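Local coordinates for protein fructose-bisphosphate aldolase class I (Thermoproteus tenax, PDB 1W8S) that belongs to the DeoC/LacD family of class I aldolases, folds as a TIM barrel and holds a bound ligand in a pocket of that barrel, at residues 5-10 / 138-143; 57-62 / 74-79; 205-210 / 235-240. The protein carries 2 engineered substitutions. All coordinates share one frame; numbering follows the deposited sequence.

Interaction 1. Residues 5-10 / 138-143; sequences TEKFLR and DLPLVV
Lys7 reaches from helix 4-12 to place its ammonium group on Asp138, where helix 120-137 ends in a Schellman motif. CG lies anti to the backbone N (chi1 -177°) and the rest of the chain is extended, which carries NZ clear of its own helix. The main bond goes to a backbone acceptor: Lys7 NZ meets Asp138 O at 2.6 Å, almost in line with the carbonyl (C=O...N 170°). The carboxylate adds a weak salt bridge, with Asp138 OD2 3.5 Å from Lys7 NZ, so one ammonium serves two oxygens of a single residue. Beyond this polar end the contact turns apolar. Pro140 CG lies 3.8 Å from Phe8 N, with CB 3.9 Å from Phe8 CB and near the plane of the phenyl ring, while Phe8 CE1 stands 3.6 Å from Val142 CG2. Two further polar groups are satisfied by one residue outside the contact, Thr5 OG1 by Asp174 O and Leu141 N by Asp174 OD2. The chemistry is thus graded: charge and a carbonyl are paired at the more exposed end of the contact, Lys7 and Asp138, and hydrocarbon fills the side toward the barrel, whose N-terminal end the helix covers.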
loop_
_atom_site.group_PDB
_atom_site.type_symbol
_atom_site.label_atom_id
_atom_site.label_comp_id
_atom_site.label_asym_id
_atom_site.label_seq_id
_atom_site.Cartn_x
_atom_site.Cartn_y
_atom_site.Cartn_z
ATOM N N THR E 5 -7.364 -30.901 5.728
ATOM C CA THR E 5 -7.738 -31.234 7.088
ATOM C C THR E 5 -7.367 -32.695 7.357
ATOM O O THR E 5 -6.721 -33.012 8.352
ATOM C CB THR E 5 -9.224 -31.023 7.283
ATOM O OG1 THR E 5 -9.532 -29.634 7.194
ATOM C CG2 THR E 5 -9.663 -31.462 8.691
ATOM N N GLU E 6 -7.699 -33.579 6.422
ATOM C CA GLU E 6 -7.345 -34.992 6.587
ATOM C C GLU E 6 -5.830 -35.185 6.664
ATOM O O GLU E 6 -5.378 -35.996 7.436
ATOM C CB GLU E 6 -7.969 -35.866 5.485
ATOM C CG GLU E 6 -9.495 -35.920 5.556
ATOM C CD GLU E 6 -10.120 -36.743 4.431
ATOM O OE1 GLU E 6 -9.468 -36.948 3.369
ATOM O OE2 GLU E 6 -11.273 -37.196 4.615
ATOM N N LYS E 7 -5.057 -34.418 5.901
ATOM C CA LYS E 7 -3.600 -34.487 5.971
ATOM C C LYS E 7 -3.088 -33.988 7.322
ATOM O O LYS E 7 -2.182 -34.592 7.915
ATOM C CB LYS E 7 -2.977 -33.651 4.854
ATOM C CG LYS E 7 -1.477 -33.712 4.779
ATOM C CD LYS E 7 -0.962 -33.110 3.482
ATOM C CE LYS E 7 0.422 -33.597 3.160
ATOM N NZ LYS E 7 1.203 -32.591 2.358
ATOM N N PHE E 8 -3.667 -32.877 7.792
ATOM C CA PHE E 8 -3.369 -32.344 9.109
ATOM C C PHE E 8 -3.592 -33.395 10.214
ATOM O O PHE E 8 -2.719 -33.625 11.037
ATOM C CB PHE E 8 -4.193 -31.114 9.408
ATOM C CG PHE E 8 -3.812 -30.467 10.699
ATOM C CD1 PHE E 8 -2.710 -29.618 10.770
ATOM C CD2 PHE E 8 -4.498 -30.794 11.869
ATOM C CE1 PHE E 8 -2.326 -29.069 11.997
ATOM C CE2 PHE E 8 -4.114 -30.254 13.090
ATOM C CZ PHE E 8 -3.038 -29.395 13.155
ATOM N N LEU E 9 -4.752 -34.034 10.209
ATOM C CA LEU E 9 -5.080 -35.044 11.218
ATOM C C LEU E 9 -4.152 -36.239 11.152
ATOM O O LEU E 9 -3.800 -36.806 12.181
ATOM C CB LEU E 9 -6.529 -35.476 11.042
ATOM C CG LEU E 9 -7.538 -34.336 11.293
ATOM C CD1 LEU E 9 -8.945 -34.736 10.885
ATOM C CD2 LEU E 9 -7.526 -33.940 12.746
ATOM N N ARG E 10 -3.741 -36.634 9.947
ATOM C CA ARG E 10 -2.854 -37.786 9.795
ATOM C C ARG E 10 -1.502 -37.501 10.417
ATOM O O ARG E 10 -0.910 -38.374 11.050
ATOM C CB ARG E 10 -2.634 -38.151 8.325
ATOM C CG ARG E 10 -3.789 -38.888 7.679
ATOM C CD ARG E 10 -3.459 -39.449 6.290
ATOM N NE ARG E 10 -3.892 -38.532 5.224
ATOM C CZ ARG E 10 -3.087 -37.876 4.401
ATOM N NH1 ARG E 10 -3.608 -37.074 3.478
ATOM N NH2 ARG E 10 -1.760 -38.009 4.488
ATOM N N ASP E 138 0.250 -27.997 -1.020
ATOM C CA ASP E 138 -0.411 -29.078 -0.243
ATOM C C ASP E 138 0.110 -29.115 1.204
ATOM O O ASP E 138 0.462 -30.179 1.712
ATOM C CB ASP E 138 -0.187 -30.429 -0.957
ATOM C CG ASP E 138 -1.291 -31.448 -0.674
ATOM O OD1 ASP E 138 -2.501 -31.122 -0.779
ATOM O OD2 ASP E 138 -1.019 -32.607 -0.335
ATOM N N LEU E 139 0.187 -27.947 1.839
ATOM C CA LEU E 139 0.522 -27.802 3.258
ATOM C C LEU E 139 -0.736 -27.318 3.973
ATOM O O LEU E 139 -1.250 -26.268 3.601
ATOM C CB LEU E 139 1.621 -26.750 3.417
ATOM C CG LEU E 139 2.894 -27.155 4.141
ATOM C CD1 LEU E 139 3.412 -28.474 3.643
ATOM C CD2 LEU E 139 3.940 -26.079 4.042
ATOM N N PRO E 140 -1.251 -28.047 4.976
ATOM C CA PRO E 140 -2.398 -27.561 5.750
ATOM C C PRO E 140 -2.162 -26.199 6.381
ATOM O O PRO E 140 -1.076 -25.938 6.820
ATOM C CB PRO E 140 -2.558 -28.617 6.839
ATOM C CG PRO E 140 -1.943 -29.842 6.256
ATOM C CD PRO E 140 -0.797 -29.369 5.444
ATOM N N LEU E 141 -3.196 -25.354 6.385
ATOM C CA LEU E 141 -3.185 -24.048 7.004
ATOM C C LEU E 141 -3.886 -24.082 8.337
ATOM O O LEU E 141 -5.063 -24.456 8.406
ATOM C CB LEU E 141 -3.896 -23.064 6.081
ATOM C CG LEU E 141 -4.138 -21.658 6.594
ATOM C CD1 LEU E 141 -2.823 -20.966 6.833
ATOM C CD2 LEU E 141 -5.049 -20.921 5.589
ATOM N N VAL E 142 -3.161 -23.695 9.383
ATOM C CA VAL E 142 -3.717 -23.526 10.726
ATOM C C VAL E 142 -3.904 -22.037 10.937
ATOM O O VAL E 142 -2.915 -21.278 10.906
ATOM C CB VAL E 142 -2.790 -24.093 11.834
ATOM C CG1 VAL E 142 -3.520 -24.030 13.231
ATOM C CG2 VAL E 142 -2.318 -25.471 11.491
ATOM N N VAL E 143 -5.153 -21.607 11.096
ATOM C CA VAL E 143 -5.437 -20.216 11.359
ATOM C C VAL E 143 -5.598 -20.094 12.865
ATOM O O VAL E 143 -6.427 -20.791 13.477
ATOM C CB VAL E 143 -6.705 -19.740 10.680
ATOM C CG1 VAL E 143 -7.118 -18.300 11.149
ATOM C CG2 VAL E 143 -6.578 -19.855 9.151
#

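Interaction 2. Residues 57-62 / 74-79; sequences GVVFQR and PLILKL
Leu75 turns its CG anti to the backbone N (chi1 165°), and this brings CD1 back toward the neighbouring strand, 3.8 Å from Phe60 CB. The two side chains cross at about a right angle, and the methyl meets the phenyl ring obliquely; a face of that ring is covered from within its own strand by Val58 CG2. Away from this pair, Lys78 also sends CG anti to N but then bends at chi2 (50°), so that it runs alongside Gln61, pointing the same way. Its NZ is bonded to Asn80 O and has long, weak ion pairs with Asp24, Glu28 and Glu144.

The backbones form a regular parallel ladder, the strand axes 4.8 Å apart and inclined by 18°. Val58 N bonds to Pro74 O at 3.0 Å and Ile76 N to Val58 O at 2.9 Å; Phe60 N to Ile76 O and Lys78 N to Phe60 O continue the series. Where the ladder stops, water 1 takes over: it accepts from Arg62 N at 2.7 Å and donates to Lys78 O at 2.7 Å, joining the first turn of helix 62-68 to Lys78 within strand 75-81.

On the face opposite Leu75 and Phe60, Val59 CG1 touches Lys78 CB at 3.8 Å and Val59 CG2 lies 4.1 Å from Ile76 CB. This face lines the barrel interior, where Val59 and Ile76 both rest on Ile20. The pair of strands belongs to a beta-alpha-beta unit connected by helix 62-68, with strand 18-22 bonded to the other edge of 57-60 and strand 108-113 to the other edge of 75-81. Phe12 of helix 4-12 packs on Pro74 and Ile76, while Lys131 of the third subunit packs against Arg62.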
loop_
_atom_site.group_PDB
_atom_site.type_symbol
_atom_site.label_atom_id
_atom_site.label_comp_id
_atom_site.label_asym_id
_atom_site.label_seq_id
_atom_site.Cartn_x
_atom_site.Cartn_y
_atom_site.Cartn_z
ATOM N N GLY E 57 3.746 -32.252 17.390
ATOM C CA GLY E 57 4.353 -31.186 16.613
ATOM C C GLY E 57 4.881 -30.059 17.464
ATOM O O GLY E 57 4.636 -30.003 18.682
ATOM N N VAL E 58 5.611 -29.170 16.798
ATOM C CA VAL E 58 6.085 -27.916 17.357
ATOM C C VAL E 58 5.695 -26.774 16.404
ATOM O O VAL E 58 5.562 -26.997 15.196
ATOM C CB VAL E 58 7.620 -27.940 17.539
ATOM C CG1 VAL E 58 8.020 -28.896 18.614
ATOM C CG2 VAL E 58 8.327 -28.320 16.217
ATOM N N VAL E 59 5.498 -25.573 16.944
ATOM C CA VAL E 59 5.252 -24.375 16.151
ATOM C C VAL E 59 6.492 -23.476 16.302
ATOM O O VAL E 59 6.812 -23.067 17.421
ATOM C CB VAL E 59 4.023 -23.619 16.666
ATOM C CG1 VAL E 59 3.745 -22.388 15.836
ATOM C CG2 VAL E 59 2.799 -24.520 16.681
ATOM N N PHE E 60 7.195 -23.206 15.202
ATOM C CA PHE E 60 8.383 -22.338 15.198
ATOM C C PHE E 60 8.174 -21.193 14.181
ATOM O O PHE E 60 7.537 -21.393 13.155
ATOM C CB PHE E 60 9.632 -23.077 14.705
ATOM C CG PHE E 60 10.240 -24.096 15.665
ATOM C CD1 PHE E 60 9.867 -24.199 17.004
ATOM C CD2 PHE E 60 11.261 -24.923 15.199
ATOM C CE1 PHE E 60 10.458 -25.127 17.820
ATOM C CE2 PHE E 60 11.873 -25.843 16.013
ATOM C CZ PHE E 60 11.470 -25.951 17.332
ATOM N N GLN E 61 8.767 -20.035 14.467
ATOM C CA GLN E 61 8.999 -18.993 13.442
ATOM C C GLN E 61 10.145 -19.446 12.553
ATOM O O GLN E 61 10.926 -20.331 12.906
ATOM C CB GLN E 61 9.364 -17.651 14.079
ATOM C CG GLN E 61 8.398 -17.108 15.096
ATOM C CD GLN E 61 7.213 -16.423 14.487
ATOM O OE1 GLN E 61 7.235 -16.012 13.307
ATOM N NE2 GLN E 61 6.173 -16.263 15.294
ATOM N N ARG E 62 10.266 -18.814 11.396
ATOM C CA ARG E 62 11.222 -19.212 10.379
ATOM C C ARG E 62 12.666 -19.252 10.830
ATOM O O ARG E 62 13.395 -20.108 10.400
ATOM C CB ARG E 62 11.133 -18.294 9.163
ATOM C CG ARG E 62 11.590 -16.833 9.418
ATOM C CD ARG E 62 11.788 -16.000 8.136
ATOM N NE ARG E 62 12.629 -16.712 7.169
ATOM C CZ ARG E 62 12.506 -16.585 5.848
ATOM N NH1 ARG E 62 11.642 -15.718 5.325
ATOM N NH2 ARG E 62 13.273 -17.291 5.043
ATOM N N PRO E 74 7.049 -33.332 13.725
ATOM C CA PRO E 74 6.441 -32.473 12.697
ATOM C C PRO E 74 6.404 -30.979 13.055
ATOM O O PRO E 74 6.193 -30.587 14.200
ATOM C CB PRO E 74 5.030 -33.025 12.564
ATOM C CG PRO E 74 5.114 -34.450 13.021
ATOM C CD PRO E 74 6.205 -34.500 14.044
ATOM N N LEU E 75 6.618 -30.146 12.051
ATOM C CA LEU E 75 6.773 -28.711 12.242
ATOM C C LEU E 75 5.600 -27.957 11.610
ATOM O O LEU E 75 5.254 -28.219 10.476
ATOM C CB LEU E 75 8.072 -28.265 11.591
ATOM C CG LEU E 75 8.270 -26.774 11.355
ATOM C CD1 LEU E 75 8.376 -26.036 12.662
ATOM C CD2 LEU E 75 9.507 -26.557 10.499
ATOM N N ILE E 76 5.025 -27.029 12.380
ATOM C CA ILE E 76 4.105 -26.024 11.907
ATOM C C ILE E 76 4.910 -24.734 11.898
ATOM O O ILE E 76 5.391 -24.286 12.944
ATOM C CB ILE E 76 2.906 -25.910 12.822
ATOM C CG1 ILE E 76 2.213 -27.267 12.941
ATOM C CG2 ILE E 76 1.932 -24.844 12.306
ATOM C CD1 ILE E 76 0.969 -27.265 13.832
ATOM N N LEU E 77 5.123 -24.186 10.707
ATOM C CA LEU E 77 5.843 -22.919 10.529
ATOM C C LEU E 77 4.857 -21.760 10.663
ATOM O O LEU E 77 3.923 -21.590 9.860
ATOM C CB LEU E 77 6.555 -22.908 9.200
ATOM C CG LEU E 77 7.710 -21.974 8.902
ATOM C CD1 LEU E 77 7.464 -20.584 9.373
ATOM C CD2 LEU E 77 8.945 -22.517 9.555
ATOM N N LYS E 78 5.016 -21.019 11.758
ATOM C CA LYS E 78 4.246 -19.830 12.062
ATOM C C LYS E 78 4.751 -18.695 11.180
ATOM O O LYS E 78 5.894 -18.256 11.338
ATOM C CB LYS E 78 4.484 -19.461 13.530
ATOM C CG LYS E 78 3.780 -18.200 14.013
ATOM C CD LYS E 78 2.353 -18.234 13.665
ATOM C CE LYS E 78 1.553 -17.110 14.346
ATOM N NZ LYS E 78 2.301 -15.897 14.575
ATOM N N LEU E 79 3.939 -18.279 10.216
ATOM C CA LEU E 79 4.411 -17.408 9.128
ATOM C C LEU E 79 4.482 -15.937 9.501
ATOM O O LEU E 79 5.333 -15.228 8.981
ATOM C CB LEU E 79 3.554 -17.532 7.855
ATOM C CG LEU E 79 3.501 -18.923 7.239
ATOM C CD1 LEU E 79 2.326 -18.973 6.288
ATOM C CD2 LEU E 79 4.774 -19.220 6.512
HETATM O O HOH W 1 8.233 -17.189 10.618
#

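Interaction 3. Residues 205-210 / 235-240; sequences PKTKTE and WQRRDA
Gln236, the first residue of 235-240 to touch the other loop, meets Lys206 in two ways. Its backbone O takes a weak hydrogen bond from Lys206 NZ at 3.2 Å, the lysine curling over the glutamine CB to get there. Its amide oxygen works through water 2, which donates to Gln236 OE1 at 2.6 Å and accepts from Lys206 N at 2.9 Å; the amide nitrogen is held by Asp33 O.

Arg237 comes next and reaches across to the other loop. Extended from CG to NE, it slides its guanidinium between two aliphatic carbons: Lys206 CG lies 3.7 Å above one face and Glu210 CG 3.5 Å above the opposite one, each toward the rim. Thr207 OG1, itself bonded to Thr209 O, lies in the plane at the edge, 3.3 Å from Arg237 NH2. Asn233 O receives the NE proton and helps to fix the rotation of the group. Glu210 OE2, 4.0 Å from Arg237 NH1, lies well out of the guanidinium plane, so no N-H points at it and the attraction is of charge alone.

That carboxylate faces Asp239 instead. CG of Asp239 sits between the backbone N and the carbonyl carbon (chi1 69°), which turns OD2 to 2.5 Å from Glu210 OE2, the two acid groups coplanar to within 2°. So short a distance suggests that one acid holds a proton and gives it to the other, consistent with a raised pKa. The backbone from Arg237 to Ala240 makes a type I turn, leaving Asp239 at the N-cap position of helix 240-253.

The contact therefore ties the loop between strand 199-202 and helix 210-222 to the link between helices 232-235 and 240-253. Phe243 of the latter helix packs on Glu210 and Arg237, and Thr207 rests on helix 210-222.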
loop_
_atom_site.group_PDB
_atom_site.type_symbol
_atom_site.label_atom_id
_atom_site.label_comp_id
_atom_site.label_asym_id
_atom_site.label_seq_id
_atom_site.Cartn_x
_atom_site.Cartn_y
_atom_site.Cartn_z
ATOM N N PRO E 205 -1.567 -18.137 29.518
ATOM C CA PRO E 205 -0.622 -17.941 30.621
ATOM C C PRO E 205 -0.581 -19.126 31.555
ATOM O O PRO E 205 -1.610 -19.789 31.731
ATOM C CB PRO E 205 -1.187 -16.717 31.377
ATOM C CG PRO E 205 -1.893 -15.963 30.355
ATOM C CD PRO E 205 -2.528 -17.025 29.436
ATOM N N LYS E 206 0.591 -19.366 32.140
ATOM C CA LYS E 206 0.806 -20.428 33.101
ATOM C C LYS E 206 -0.241 -20.288 34.203
ATOM O O LYS E 206 -0.393 -19.216 34.775
ATOM C CB LYS E 206 2.224 -20.325 33.696
ATOM C CG LYS E 206 2.701 -21.556 34.491
ATOM C CD LYS E 206 3.619 -21.165 35.676
ATOM C CE LYS E 206 5.068 -20.983 35.274
ATOM N NZ LYS E 206 6.011 -21.133 36.449
ATOM N N THR E 207 -0.961 -21.372 34.486
ATOM C CA THR E 207 -2.010 -21.345 35.496
ATOM C C THR E 207 -1.343 -21.408 36.854
ATOM O O THR E 207 -0.172 -21.750 36.967
ATOM C CB THR E 207 -2.979 -22.534 35.338
ATOM O OG1 THR E 207 -2.239 -23.762 35.312
ATOM C CG2 THR E 207 -3.672 -22.504 34.007
ATOM N N LYS E 208 -2.117 -21.102 37.887
ATOM C CA LYS E 208 -1.616 -21.094 39.257
ATOM C C LYS E 208 -1.180 -22.483 39.720
ATOM O O LYS E 208 -0.154 -22.635 40.385
ATOM C CB LYS E 208 -2.700 -20.545 40.181
ATOM C CG LYS E 208 -3.085 -19.106 39.865
ATOM C CD LYS E 208 -4.616 -18.863 39.883
ATOM C CE LYS E 208 -4.992 -17.821 40.942
ATOM N NZ LYS E 208 -4.468 -16.458 40.606
ATOM N N THR E 209 -1.968 -23.498 39.381
ATOM C CA THR E 209 -1.588 -24.879 39.661
ATOM C C THR E 209 -1.669 -25.702 38.389
ATOM O O THR E 209 -2.405 -25.374 37.462
ATOM C CB THR E 209 -2.519 -25.518 40.695
ATOM O OG1 THR E 209 -3.842 -25.596 40.153
ATOM C CG2 THR E 209 -2.646 -24.649 41.952
ATOM N N GLU E 210 -0.942 -26.813 38.386
ATOM C CA GLU E 210 -1.014 -27.755 37.280
ATOM C C GLU E 210 -2.429 -28.284 37.151
ATOM O O GLU E 210 -2.906 -28.501 36.046
ATOM C CB GLU E 210 0.002 -28.892 37.473
ATOM C CG GLU E 210 1.415 -28.370 37.252
ATOM C CD GLU E 210 2.496 -29.410 37.376
ATOM O OE1 GLU E 210 2.222 -30.543 37.833
ATOM O OE2 GLU E 210 3.639 -29.067 37.009
ATOM N N TRP E 235 6.467 -25.405 29.002
ATOM C CA TRP E 235 7.896 -25.060 29.148
ATOM C C TRP E 235 8.246 -23.945 30.118
ATOM O O TRP E 235 9.430 -23.749 30.401
ATOM C CB TRP E 235 8.602 -24.872 27.802
ATOM C CG TRP E 235 7.942 -23.978 26.858
ATOM C CD1 TRP E 235 7.324 -24.321 25.697
ATOM C CD2 TRP E 235 7.855 -22.560 26.952
ATOM N NE1 TRP E 235 6.842 -23.198 25.063
ATOM C CE2 TRP E 235 7.164 -22.103 25.812
ATOM C CE3 TRP E 235 8.278 -21.617 27.894
ATOM C CZ2 TRP E 235 6.870 -20.770 25.608
ATOM C CZ3 TRP E 235 8.013 -20.282 27.652
ATOM C CH2 TRP E 235 7.307 -19.881 26.547
ATOM N N GLN E 236 7.256 -23.240 30.665
ATOM C CA GLN E 236 7.539 -22.347 31.806
ATOM C C GLN E 236 7.595 -23.097 33.142
ATOM O O GLN E 236 7.852 -22.471 34.173
ATOM C CB GLN E 236 6.520 -21.208 31.943
ATOM C CG GLN E 236 6.752 -20.036 31.020
ATOM C CD GLN E 236 5.973 -18.776 31.438
ATOM O OE1 GLN E 236 4.771 -18.831 31.713
ATOM N NE2 GLN E 236 6.664 -17.645 31.460
ATOM N N ARG E 237 7.329 -24.410 33.132
ATOM C CA ARG E 237 7.442 -25.241 34.336
ATOM C C ARG E 237 8.805 -25.910 34.438
ATOM O O ARG E 237 9.317 -26.426 33.463
ATOM C CB ARG E 237 6.355 -26.308 34.352
ATOM C CG ARG E 237 4.986 -25.721 34.241
ATOM C CD ARG E 237 3.871 -26.733 34.307
ATOM N NE ARG E 237 2.554 -26.083 34.240
ATOM C CZ ARG E 237 2.034 -25.364 35.219
ATOM N NH1 ARG E 237 2.695 -25.207 36.351
ATOM N NH2 ARG E 237 0.839 -24.792 35.070
ATOM N N ARG E 238 9.388 -25.902 35.634
ATOM C CA ARG E 238 10.657 -26.591 35.862
ATOM C C ARG E 238 10.476 -28.110 35.784
ATOM O O ARG E 238 11.428 -28.825 35.462
ATOM C CB ARG E 238 11.262 -26.190 37.205
ATOM C CG ARG E 238 11.959 -24.820 37.181
ATOM C CD ARG E 238 12.079 -24.190 38.578
ATOM N NE ARG E 238 10.762 -24.151 39.228
ATOM C CZ ARG E 238 10.523 -24.262 40.540
ATOM N NH1 ARG E 238 11.521 -24.397 41.422
ATOM N NH2 ARG E 238 9.259 -24.222 40.968
ATOM N N ASP E 239 9.253 -28.581 36.056
ATOM C CA ASP E 239 8.884 -29.991 35.833
ATOM C C ASP E 239 8.199 -30.179 34.462
ATOM O O ASP E 239 7.204 -30.910 34.336
ATOM C CB ASP E 239 8.013 -30.534 36.997
ATOM C CG ASP E 239 6.596 -29.913 37.042
ATOM O OD1 ASP E 239 6.438 -28.722 36.681
ATOM O OD2 ASP E 239 5.583 -30.543 37.438
ATOM N N ALA E 240 8.750 -29.522 33.437
ATOM C CA ALA E 240 8.114 -29.472 32.107
ATOM C C ALA E 240 7.793 -30.865 31.576
ATOM O O ALA E 240 6.666 -31.121 31.177
ATOM C CB ALA E 240 8.989 -28.724 31.109
HETATM O O HOH W 2 2.691 -17.348 31.890
#

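In the fold
Interactions 1 and 2 touch, through Phe8 CE1 and Ile76 CD1 at 4.2 Å, and reach the same sheet; their centres are 13 Å apart. Interaction 3 is separate, among the loops that follow the strands, with its centre 29 Å from that of interaction 1 and on the opposite side of the chain's centre. It comes nearer to interaction 2, about 8 Å between nearest atoms. The bound 1,6-di-O-phosphono-beta-D-fructofuranose relates all three: it is about 5 Å from the side chain of Val59, 7 Å from that of Gln236 and 9 Å from that of Val142.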